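Local coordinates for TqaA (Penicillium aethiopicum, PDB 5DLK), which is a nonribosomal peptide synthetase whose C-terminal condensation-like domain, crystallised here as a mutant, probably closes the peptide into a macrocycle, at residues Q180-S185 and N311-P316; S206-Y211 and G325-F330; A54-H59 and H365-D370. All coordinates share one frame; numbering follows the deposited sequence. Where two conformers were deposited one is given.

Contact 1 of 3, residues Q180-S185 and N311-P316; sequences QWDGVS and NGRNLP
Val184 and Asn311 mark the nearest backbone approach of two loops, their CA atoms 7.6 Å apart, so that side chains have to span the gap. Residues 180-185 hold the end of the SHxxxDxxS motif of fungal terminal condensation domains, from Asp182 to Ser185, and Arg313 reaches it from the other loop. Arg313 NH1 lies 3.1 Å from Asp182 OD2 in a salt bridge whose hydrogen bond is weak, bent to 128° at the hydrogen. The oxygen meets the guanidinium at its edge, but the carboxylate stands steeply to that group, the planes 77° apart. A bend of the arginine chain at chi3 (89°) turns the guanidinium out of line with CB-CG-CD; its NE and NH2 are held by Ile320 O and Leu323 O, fixing its rotation. Val184 CG1 lies over one face of the guanidinium and 3.6 Å from Arg313 CD. The aspartate is gripped from its own loop as well: OD1 accepts from Ser185 N at 2.9 Å, an Asx motif, and from Ser185 OG at 2.7 Å, the hydroxyl coming from above the carboxylate plane. OD2 also takes Thr327 N. A water donates to Asn311 O at 2.7 Å and, weakly, to Asp182 OD2, while Asn311 OD1 closes an Asx turn onto Arg313 N at 2.9 Å. Gly183 and Asn311 both contact phosphopantetheine in another structure of this protein, so the contact joins the two loops that carry these residues, with Tyr357 and Asn392 near Asn311. One loop runs from strand 169-177 to helix 186-197; the other leaves strand 303-310 of a different sheet, and its Leu315 rests on helix 208-218.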
# COMPACT_ATOMS: atom_id res chain seq x y z
N GLN A 180 -1.57 -1.26 7.51
CA GLN A 180 -0.52 -1.10 8.52
C GLN A 180 0.89 -1.04 7.94
O GLN A 180 1.87 -0.98 8.68
CB GLN A 180 -0.60 -2.26 9.54
CG GLN A 180 -1.92 -2.33 10.27
CD GLN A 180 -2.05 -3.61 11.10
OE1 GLN A 180 -2.18 -4.70 10.55
NE2 GLN A 180 -1.97 -3.47 12.43
N TRP A 181 1.02 -1.05 6.61
CA TRP A 181 2.35 -0.98 6.01
C TRP A 181 2.26 -0.42 4.58
O TRP A 181 1.17 -0.33 4.02
CB TRP A 181 3.03 -2.37 6.00
CG TRP A 181 2.35 -3.36 5.10
CD1 TRP A 181 1.30 -4.16 5.42
CD2 TRP A 181 2.65 -3.63 3.72
NE1 TRP A 181 0.93 -4.92 4.35
CE2 TRP A 181 1.75 -4.62 3.29
CE3 TRP A 181 3.60 -3.14 2.82
CZ2 TRP A 181 1.75 -5.13 1.98
CZ3 TRP A 181 3.61 -3.64 1.51
CH2 TRP A 181 2.69 -4.62 1.11
N ASP A 182 3.40 -0.05 4.02
CA ASP A 182 3.48 0.28 2.60
C ASP A 182 4.84 -0.10 2.03
O ASP A 182 5.73 -0.55 2.76
CB ASP A 182 3.18 1.76 2.35
CG ASP A 182 4.06 2.69 3.14
OD1 ASP A 182 5.20 2.31 3.50
OD2 ASP A 182 3.63 3.84 3.39
N GLY A 183 4.99 0.06 0.72
CA GLY A 183 6.20 -0.39 0.05
C GLY A 183 7.46 0.26 0.59
O GLY A 183 8.53 -0.37 0.64
N VAL A 184 7.34 1.52 1.00
CA VAL A 184 8.48 2.26 1.53
C VAL A 184 8.91 1.76 2.90
O VAL A 184 10.10 1.69 3.19
CB VAL A 184 8.16 3.79 1.63
CG1 VAL A 184 9.21 4.52 2.48
CG2 VAL A 184 8.09 4.40 0.23
N SER A 185 7.95 1.39 3.75
CA SER A 185 8.29 1.17 5.16
C SER A 185 8.32 -0.31 5.57
O SER A 185 8.89 -0.63 6.61
CB SER A 185 7.32 1.95 6.07
OG SER A 185 5.98 1.48 5.99
N ASN A 311 3.37 8.12 -2.71
CA ASN A 311 3.85 7.47 -1.49
C ASN A 311 3.48 8.22 -0.20
O ASN A 311 3.52 7.64 0.89
CB ASN A 311 5.37 7.22 -1.56
CG ASN A 311 6.18 8.50 -1.69
OD1 ASN A 311 5.87 9.53 -1.09
ND2 ASN A 311 7.24 8.44 -2.48
N GLY A 312 3.07 9.48 -0.33
CA GLY A 312 2.55 10.23 0.81
C GLY A 312 3.61 10.61 1.84
O GLY A 312 3.30 10.92 2.99
N ARG A 313 4.87 10.60 1.42
CA ARG A 313 5.97 10.84 2.36
C ARG A 313 6.75 12.09 1.99
O ARG A 313 7.96 12.17 2.19
CB ARG A 313 6.87 9.61 2.42
CG ARG A 313 6.02 8.40 2.80
CD ARG A 313 6.79 7.10 3.02
NE ARG A 313 7.22 6.99 4.40
CZ ARG A 313 6.70 6.19 5.34
NH1 ARG A 313 5.70 5.36 5.09
NH2 ARG A 313 7.23 6.23 6.54
N ASN A 314 6.04 13.06 1.44
CA ASN A 314 6.68 14.32 1.11
C ASN A 314 6.33 15.40 2.13
O ASN A 314 6.74 16.54 1.99
CB ASN A 314 6.30 14.74 -0.31
CG ASN A 314 6.85 13.77 -1.35
OD1 ASN A 314 8.01 13.86 -1.74
ND2 ASN A 314 6.02 12.81 -1.78
N LEU A 315 5.59 15.02 3.16
CA LEU A 315 5.34 15.91 4.29
C LEU A 315 6.62 16.17 5.09
O LEU A 315 7.35 15.24 5.43
CB LEU A 315 4.29 15.32 5.23
CG LEU A 315 2.82 15.64 4.99
CD1 LEU A 315 2.00 14.99 6.08
CD2 LEU A 315 2.59 17.14 4.98
N PRO A 316 6.89 17.44 5.42
CA PRO A 316 8.07 17.68 6.26
C PRO A 316 7.80 17.29 7.72
O PRO A 316 7.14 18.02 8.45
CB PRO A 316 8.30 19.18 6.12
CG PRO A 316 6.93 19.74 5.84
CD PRO A 316 6.21 18.69 5.04
O HOH W 1 4.59 5.15 1.16

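Contact 2 of 3, residues S206-Y211 and G325-F330; sequences SDFAHY and GCTLNF
Phe208 and Tyr211, at the start of helix 208-218, pack in a buried apolar contact on the loop 325-328 that leads into strand 329-336 of the condensation-domain fold. The helix begins with an N-cap: Asp207 OD1 accepts from His210 N at 3.1 Å. Both aromatic side chains leave it with CG anti to the backbone N (chi1 -174° in Phe208), which sends the two rings toward the loop. Thr327 CG2 sits in the corner the two rings make. It lies over the centre of the Tyr211 ring, 3.7 Å from the centroid and 4° off the normal, a clear CH-pi contact, and meets the edge of the Phe208 ring at CE1, 4.0 Å away. Phe208 CE1 also lies 3.3 Å from Cys326 O, and its CD1 is 4.1 Å from Gly325 CA, where a side chain would collide with the ring. Thr327 OG1 bonds to Asn311 O, so the threonine presents its methyl to the aromatic pair and its hydroxyl to the neighbouring loop. Tyr211 OH is hydrogen-bonded to Gly312 O of that same loop. With an alanine in place of Tyr211, Thr327 CG2 would probably face a gap and Gly312 O would be likely to lose its hydroxyl partner. Beyond the ring, one water donates both to Tyr211 OH and to Thr327 O, at 3.0 Å from each.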
# COMPACT_ATOMS: atom_id res chain seq x y z
N SER A 206 9.13 7.86 14.70
CA SER A 206 7.75 8.31 14.87
C SER A 206 6.81 7.19 14.50
O SER A 206 7.22 6.19 13.91
CB SER A 206 7.47 9.54 14.01
OG SER A 206 8.38 10.57 14.33
N ASP A 207 5.54 7.31 14.88
CA ASP A 207 4.59 6.29 14.45
C ASP A 207 3.58 6.87 13.48
O ASP A 207 3.63 8.06 13.14
CB ASP A 207 3.89 5.62 15.63
CG ASP A 207 3.18 6.60 16.54
OD1 ASP A 207 3.00 7.78 16.17
OD2 ASP A 207 2.77 6.17 17.64
N PHE A 208 2.66 6.02 13.03
CA PHE A 208 1.68 6.43 12.05
C PHE A 208 0.73 7.48 12.62
O PHE A 208 0.34 8.41 11.93
CB PHE A 208 0.91 5.21 11.54
CG PHE A 208 -0.03 5.52 10.42
CD1 PHE A 208 0.45 5.98 9.21
CD2 PHE A 208 -1.40 5.37 10.60
CE1 PHE A 208 -0.42 6.29 8.18
CE2 PHE A 208 -2.28 5.67 9.58
CZ PHE A 208 -1.79 6.13 8.37
N ALA A 209 0.38 7.37 13.90
CA ALA A 209 -0.47 8.38 14.51
C ALA A 209 0.14 9.78 14.37
O ALA A 209 -0.57 10.75 14.13
CB ALA A 209 -0.74 8.06 15.98
N HIS A 210 1.46 9.89 14.47
CA HIS A 210 2.13 11.19 14.38
C HIS A 210 2.10 11.77 12.96
O HIS A 210 2.14 12.98 12.76
CB HIS A 210 3.57 11.08 14.87
CG HIS A 210 3.67 10.62 16.29
ND1 HIS A 210 4.72 9.86 16.76
CD2 HIS A 210 2.84 10.81 17.35
CE1 HIS A 210 4.54 9.60 18.04
NE2 HIS A 210 3.40 10.16 18.42
N TYR A 211 2.04 10.89 11.97
CA TYR A 211 1.80 11.31 10.60
C TYR A 211 0.42 11.95 10.49
O TYR A 211 0.27 13.03 9.89
CB TYR A 211 1.92 10.10 9.67
CG TYR A 211 1.64 10.38 8.21
CD1 TYR A 211 2.62 10.90 7.39
CD2 TYR A 211 0.40 10.07 7.65
CE1 TYR A 211 2.38 11.13 6.04
CE2 TYR A 211 0.15 10.31 6.32
CZ TYR A 211 1.14 10.83 5.52
OH TYR A 211 0.89 11.06 4.18
N GLY A 325 3.86 2.38 8.52
CA GLY A 325 2.43 2.53 8.36
C GLY A 325 2.10 2.65 6.90
O GLY A 325 2.97 2.54 6.05
N CYS A 326 0.83 2.89 6.61
CA CYS A 326 0.38 3.01 5.23
C CYS A 326 0.13 4.48 4.93
O CYS A 326 -0.95 4.99 5.19
CB CYS A 326 -0.89 2.21 5.01
SG CYS A 326 -1.50 2.35 3.31
N THR A 327 1.13 5.17 4.41
CA THR A 327 0.95 6.57 4.04
C THR A 327 0.60 6.74 2.56
O THR A 327 0.47 7.89 2.08
CB THR A 327 2.20 7.41 4.34
OG1 THR A 327 3.28 7.01 3.49
CG2 THR A 327 2.59 7.28 5.82
N LEU A 328 0.49 5.62 1.85
CA LEU A 328 0.06 5.62 0.44
C LEU A 328 -1.20 6.42 0.25
O LEU A 328 -2.06 6.43 1.12
CB LEU A 328 -0.22 4.18 -0.05
CG LEU A 328 0.90 3.17 -0.22
CD1 LEU A 328 0.32 1.87 -0.74
CD2 LEU A 328 1.96 3.71 -1.17
N ASN A 329 -1.32 7.08 -0.90
CA ASN A 329 -2.56 7.73 -1.24
C ASN A 329 -2.90 7.45 -2.69
O ASN A 329 -2.00 7.20 -3.50
CB ASN A 329 -2.48 9.24 -0.99
CG ASN A 329 -3.82 9.85 -0.75
OD1 ASN A 329 -4.82 9.14 -0.69
ND2 ASN A 329 -3.88 11.17 -0.62
N PHE A 330 -4.18 7.45 -3.00
CA PHE A 330 -4.64 7.26 -4.38
C PHE A 330 -5.31 8.56 -4.80
O PHE A 330 -6.35 8.93 -4.24
CB PHE A 330 -5.59 6.09 -4.46
CG PHE A 330 -5.09 4.90 -3.69
CD1 PHE A 330 -4.01 4.16 -4.16
CD2 PHE A 330 -5.67 4.56 -2.46
CE1 PHE A 330 -3.53 3.06 -3.45
CE2 PHE A 330 -5.19 3.45 -1.74
CZ PHE A 330 -4.11 2.71 -2.25
O HOH W 2 -1.43 10.25 2.42

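Contact 3 of 3, residues A54-H59 and H365-D370; sequences ATQAQH and HVELRD
Two helix N-termini meet here, with Gln56 in the first turn of helix 56-63 and Glu367 at the N-cap position of helix 368-375, and each lends the other a side chain. Glu367 OE1 accepts from Gln56 N at 2.8 Å through its syn lone pair. In return Gln56, extended with CG anti to its own N (chi1 -171°), brings OE1 to Arg369 N at 2.9 Å, in the carbonyl plane and on a lone pair. Its amide lies nearly parallel to the Arg369 guanidinium, 18° between planes, with CD 3.7 Å above one face. Arg369 NE is salt-bridged to Glu381, and two waters link its NH1 and NH2 to His59 ND1. Glu367 OE2, paired with Arg215, receives a water that in turn accepts from Ala57 N. The carboxylate thus sits by the first-turn N-H groups of helix 56-63, whose helix dipole would probably help stabilise its negative charge. At the start of that helix, Gln58 N reaches Thr55 OG1 of the N-cap at 2.9 Å while Thr55 N reaches Gln58 OE1, the reciprocal bonding typical of a capping box.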
# COMPACT_ATOMS: atom_id res chain seq x y z
N ALA A 54 -9.38 6.07 10.86
CA ALA A 54 -8.58 5.39 9.85
C ALA A 54 -8.63 6.26 8.57
O ALA A 54 -9.64 6.90 8.30
CB ALA A 54 -9.13 4.02 9.58
N THR A 55 -7.55 6.27 7.80
CA THR A 55 -7.54 7.08 6.57
C THR A 55 -8.35 6.40 5.48
O THR A 55 -8.63 5.20 5.54
CB THR A 55 -6.12 7.29 6.05
OG1 THR A 55 -5.58 6.03 5.61
CG2 THR A 55 -5.23 7.88 7.13
N GLN A 56 -8.70 7.17 4.45
CA GLN A 56 -9.39 6.60 3.31
C GLN A 56 -8.55 5.51 2.67
O GLN A 56 -9.08 4.48 2.25
CB GLN A 56 -9.71 7.70 2.28
CG GLN A 56 -10.61 7.22 1.17
CD GLN A 56 -11.16 8.38 0.35
OE1 GLN A 56 -10.85 9.53 0.63
NE2 GLN A 56 -11.94 8.08 -0.68
N ALA A 57 -7.24 5.72 2.59
CA ALA A 57 -6.36 4.72 1.98
C ALA A 57 -6.31 3.43 2.83
O ALA A 57 -6.35 2.32 2.30
CB ALA A 57 -4.95 5.28 1.77
N GLN A 58 -6.21 3.59 4.14
CA GLN A 58 -6.32 2.42 5.02
C GLN A 58 -7.59 1.65 4.77
O GLN A 58 -7.59 0.41 4.68
CB GLN A 58 -6.25 2.84 6.49
CG GLN A 58 -4.86 3.17 6.95
CD GLN A 58 -4.84 3.51 8.42
OE1 GLN A 58 -5.51 4.46 8.84
NE2 GLN A 58 -4.13 2.71 9.22
N HIS A 59 -8.70 2.38 4.66
CA HIS A 59 -10.01 1.78 4.40
C HIS A 59 -10.09 1.08 3.04
O HIS A 59 -10.76 0.06 2.90
CB HIS A 59 -11.09 2.85 4.49
CG HIS A 59 -12.45 2.32 4.80
ND1 HIS A 59 -13.60 3.06 4.63
CD2 HIS A 59 -12.85 1.11 5.27
CE1 HIS A 59 -14.64 2.34 4.99
NE2 HIS A 59 -14.22 1.16 5.38
N HIS A 365 -1.00 14.47 0.05
CA HIS A 365 -1.22 13.74 1.29
C HIS A 365 -2.64 13.81 1.85
O HIS A 365 -2.97 13.11 2.82
CB HIS A 365 -0.25 14.28 2.35
CG HIS A 365 -0.44 15.74 2.61
ND1 HIS A 365 0.17 16.71 1.85
CD2 HIS A 365 -1.21 16.39 3.52
CE1 HIS A 365 -0.21 17.90 2.29
NE2 HIS A 365 -1.04 17.73 3.31
N VAL A 366 -3.48 14.66 1.28
CA VAL A 366 -4.83 14.87 1.80
C VAL A 366 -5.80 13.79 1.34
O VAL A 366 -5.58 13.16 0.32
CB VAL A 366 -5.38 16.24 1.41
CG1 VAL A 366 -4.60 17.35 2.15
CG2 VAL A 366 -5.34 16.44 -0.12
N GLU A 367 -6.88 13.59 2.10
CA GLU A 367 -7.91 12.58 1.77
C GLU A 367 -8.56 12.82 0.41
O GLU A 367 -8.97 13.94 0.13
CB GLU A 367 -9.00 12.57 2.83
CG GLU A 367 -8.48 12.24 4.23
CD GLU A 367 -8.10 10.77 4.36
OE1 GLU A 367 -9.02 9.95 4.55
OE2 GLU A 367 -6.90 10.46 4.28
N LEU A 368 -8.69 11.78 -0.41
CA LEU A 368 -9.33 11.91 -1.72
C LEU A 368 -10.73 12.51 -1.64
O LEU A 368 -11.08 13.41 -2.41
CB LEU A 368 -9.41 10.55 -2.42
CG LEU A 368 -9.98 10.55 -3.85
CD1 LEU A 368 -9.08 11.40 -4.79
CD2 LEU A 368 -10.13 9.14 -4.37
N ARG A 369 -11.54 12.03 -0.69
CA ARG A 369 -12.89 12.58 -0.53
C ARG A 369 -12.87 14.05 -0.14
O ARG A 369 -13.83 14.77 -0.42
CB ARG A 369 -13.71 11.75 0.49
CG ARG A 369 -13.19 11.73 1.92
CD ARG A 369 -14.23 11.09 2.86
NE ARG A 369 -14.74 9.79 2.41
CZ ARG A 369 -14.20 8.61 2.75
NH1 ARG A 369 -13.13 8.56 3.53
NH2 ARG A 369 -14.74 7.48 2.29
N ASP A 370 -11.79 14.51 0.50
CA ASP A 370 -11.64 15.93 0.82
C ASP A 370 -11.23 16.71 -0.42
O ASP A 370 -11.68 17.83 -0.63
CB ASP A 370 -10.60 16.16 1.92
CG ASP A 370 -11.07 15.68 3.29
OD1 ASP A 370 -12.26 15.33 3.43
OD2 ASP A 370 -10.24 15.67 4.21
O HOH W 3 -6.10 8.43 2.67
O HOH W 4 -12.92 5.87 4.94
O HOH W 5 -13.89 4.78 2.38

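In the fold
Contact 2 is the buried one, built on aromatic rings and a methyl; contacts 1 and 3 are only partly buried and rely on polar groups, a salt bridge and water between loops in contact 1, capping of helix starts in contact 3. Contacts 1 and 2 adjoin: two side-chain hydroxyls of contact 2 bond to backbone carbonyls of 311-316, so the apolar packing backs the loops at the phosphopantetheine site. Contact 3 lies away from that site but is tied to contact 2 by a hydrogen bond from Asn329 ND2 to Val366 O, and Phe208 packs on Gln58. Along the chain, contact 3 closes a long loop that encloses the other two.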